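PDB 1R6V: subtilisin-like serine protease from Fervidobacterium pennivorans, which degrades keratin into peptides as a calcium-binding subtilisin-like serine endopeptidase, allowing the bacterium to grow on native feathers. Local coordinates for residues D247-G252 with Y275-A280. The protein carries 1 engineered substitution. Residues are numbered along the deposited sequence; the frame is centred on the assembly and turned at random.
Sequences DYVAAG and YTMKEA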
loop_
_atom_site.group_PDB
_atom_site.type_symbol
_atom_site.label_atom_id
_atom_site.label_comp_id
_atom_site.label_asym_id
_atom_site.label_seq_id
_atom_site.Cartn_x
_atom_site.Cartn_y
_atom_site.Cartn_z
ATOM N N ASP A 247 -9.247 -6.533 0.874
ATOM C CA ASP A 247 -9.751 -7.292 -0.256
ATOM C C ASP A 247 -11.036 -6.681 -0.820
ATOM O O ASP A 247 -11.157 -6.537 -2.034
ATOM C CB ASP A 247 -9.949 -8.786 0.122
ATOM C CG ASP A 247 -10.764 -8.988 1.398
ATOM O OD1 ASP A 247 -10.888 -8.046 2.208
ATOM O OD2 ASP A 247 -11.272 -10.117 1.597
ATOM N N TYR A 248 -11.985 -6.292 0.030
ATOM C CA TYR A 248 -13.209 -5.712 -0.503
ATOM C C TYR A 248 -12.985 -4.292 -1.041
ATOM O O TYR A 248 -13.665 -3.878 -1.977
ATOM C CB TYR A 248 -14.343 -5.760 0.530
ATOM C CG TYR A 248 -14.856 -7.175 0.758
ATOM C CD1 TYR A 248 -14.428 -7.931 1.846
ATOM C CD2 TYR A 248 -15.727 -7.770 -0.150
ATOM C CE1 TYR A 248 -14.861 -9.259 2.021
ATOM C CE2 TYR A 248 -16.164 -9.093 0.014
ATOM C CZ TYR A 248 -15.728 -9.825 1.097
ATOM O OH TYR A 248 -16.153 -11.123 1.256
ATOM N N VAL A 249 -12.035 -3.559 -0.469
ATOM C CA VAL A 249 -11.724 -2.227 -0.995
ATOM C C VAL A 249 -11.154 -2.410 -2.417
ATOM O O VAL A 249 -11.534 -1.689 -3.343
ATOM C CB VAL A 249 -10.692 -1.482 -0.118
ATOM C CG1 VAL A 249 -10.223 -0.204 -0.844
ATOM C CG2 VAL A 249 -11.344 -1.097 1.230
ATOM N N ALA A 250 -10.243 -3.368 -2.589
ATOM C CA ALA A 250 -9.693 -3.632 -3.916
ATOM C C ALA A 250 -10.840 -3.949 -4.893
ATOM O O ALA A 250 -10.860 -3.464 -6.032
ATOM C CB ALA A 250 -8.674 -4.802 -3.862
ATOM N N ALA A 251 -11.797 -4.765 -4.456
ATOM C CA ALA A 251 -12.945 -5.092 -5.309
ATOM C C ALA A 251 -13.705 -3.822 -5.679
ATOM O O ALA A 251 -14.130 -3.666 -6.816
ATOM C CB ALA A 251 -13.891 -6.048 -4.589
ATOM N N GLY A 252 -13.897 -2.928 -4.706
ATOM C CA GLY A 252 -14.604 -1.680 -4.980
ATOM C C GLY A 252 -13.844 -0.760 -5.929
ATOM O O GLY A 252 -14.447 -0.090 -6.776
ATOM N N TYR A 275 0.230 -5.548 -0.632
ATOM C CA TYR A 275 0.534 -5.764 -2.042
ATOM C C TYR A 275 -0.744 -5.747 -2.849
ATOM O O TYR A 275 -0.761 -5.356 -4.027
ATOM C CB TYR A 275 1.261 -7.081 -2.249
ATOM C CG TYR A 275 2.718 -6.978 -1.872
ATOM C CD1 TYR A 275 3.130 -7.161 -0.558
ATOM C CD2 TYR A 275 3.684 -6.674 -2.836
ATOM C CE1 TYR A 275 4.474 -7.054 -0.209
ATOM C CE2 TYR A 275 5.032 -6.563 -2.494
ATOM C CZ TYR A 275 5.410 -6.761 -1.177
ATOM O OH TYR A 275 6.740 -6.708 -0.837
ATOM N N THR A 276 -1.824 -6.198 -2.223
ATOM C CA THR A 276 -3.119 -6.202 -2.879
ATOM C C THR A 276 -3.599 -4.784 -3.146
ATOM O O THR A 276 -4.054 -4.470 -4.251
ATOM C CB THR A 276 -4.165 -6.930 -2.016
ATOM O OG1 THR A 276 -3.787 -8.300 -1.911
ATOM C CG2 THR A 276 -5.572 -6.856 -2.658
ATOM N N MET A 277 -3.497 -3.918 -2.141
ATOM C CA MET A 277 -3.943 -2.542 -2.337
ATOM C C MET A 277 -3.067 -1.810 -3.361
ATOM O O MET A 277 -3.561 -0.962 -4.115
ATOM C CB MET A 277 -3.947 -1.773 -1.011
ATOM C CG MET A 277 -4.770 -0.470 -1.083
ATOM S SD MET A 277 -6.575 -0.695 -1.446
ATOM C CE MET A 277 -7.028 -1.819 0.090
ATOM N N LYS A 278 -1.779 -2.146 -3.384
ATOM C CA LYS A 278 -0.822 -1.548 -4.323
ATOM C C LYS A 278 -1.313 -1.915 -5.717
ATOM O O LYS A 278 -1.421 -1.073 -6.614
ATOM C CB LYS A 278 0.579 -2.147 -4.104
ATOM C CG LYS A 278 1.689 -1.636 -5.042
ATOM C CD LYS A 278 2.210 -0.295 -4.582
ATOM C CE LYS A 278 3.530 0.072 -5.257
ATOM N NZ LYS A 278 3.401 0.356 -6.724
ATOM N N GLU A 279 -1.631 -3.194 -5.881
ATOM C CA GLU A 279 -2.111 -3.678 -7.177
ATOM C C GLU A 279 -3.396 -2.992 -7.614
ATOM O O GLU A 279 -3.581 -2.673 -8.787
ATOM C CB GLU A 279 -2.358 -5.190 -7.139
ATOM C CG GLU A 279 -1.135 -6.045 -7.226
ATOM C CD GLU A 279 -0.373 -5.855 -8.533
ATOM O OE1 GLU A 279 -0.889 -6.186 -9.619
ATOM O OE2 GLU A 279 0.755 -5.375 -8.462
ATOM N N ALA A 280 -4.304 -2.766 -6.670
ATOM C CA ALA A 280 -5.562 -2.118 -6.995
ATOM C C ALA A 280 -5.348 -0.652 -7.399
ATOM O O ALA A 280 -5.959 -0.161 -8.352
ATOM C CB ALA A 280 -6.498 -2.205 -5.809
#
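Val249 meets Met277 where two helices of the subtilisin-like catalytic domain, 246-258 and 275-286, run side by side, a worked example of apolar packing between neighbouring helices, with a flexible methionine at one point and alanine methyls at another. The local axes are nearly parallel, 7° apart and 9.3 Å from each other. Strand 263-269 lies between the two helices in the chain, an alpha-beta-alpha succession as in the subtilisin fold. At Val249, CG1 stands anti to the backbone N (chi1 170°) and lies 3.7 Å from Met277 SD, while the CB of Val249 is equally close, 3.7 Å, to Met277 CE. The methionine sends CG anti to its own N, then bends at chi2 and chi3, which folds its thioether across the valine at about a right angle. The next residue, Ala250, turns its CB toward helix 275-286 and touches two residues there: Thr276 CG2 at 3.9 Å and Ala280 CB, also at 3.9 Å. The CA atoms of Ala250 and Ala280 come within 5.4 Å, a spacing that two bare methyl groups permit. Thr276 offers only its methyl here; its OG1 is hydrogen-bonded to Glu93 and Tyr91 of the N-terminal prodomain, from which Leu59 touches Ala250 and Leu35 touches Thr276. With no hydrogen bond or charge pair crossing between the two segments, their direct contact rests on buried apolar methyl, thioether and isopropyl groups.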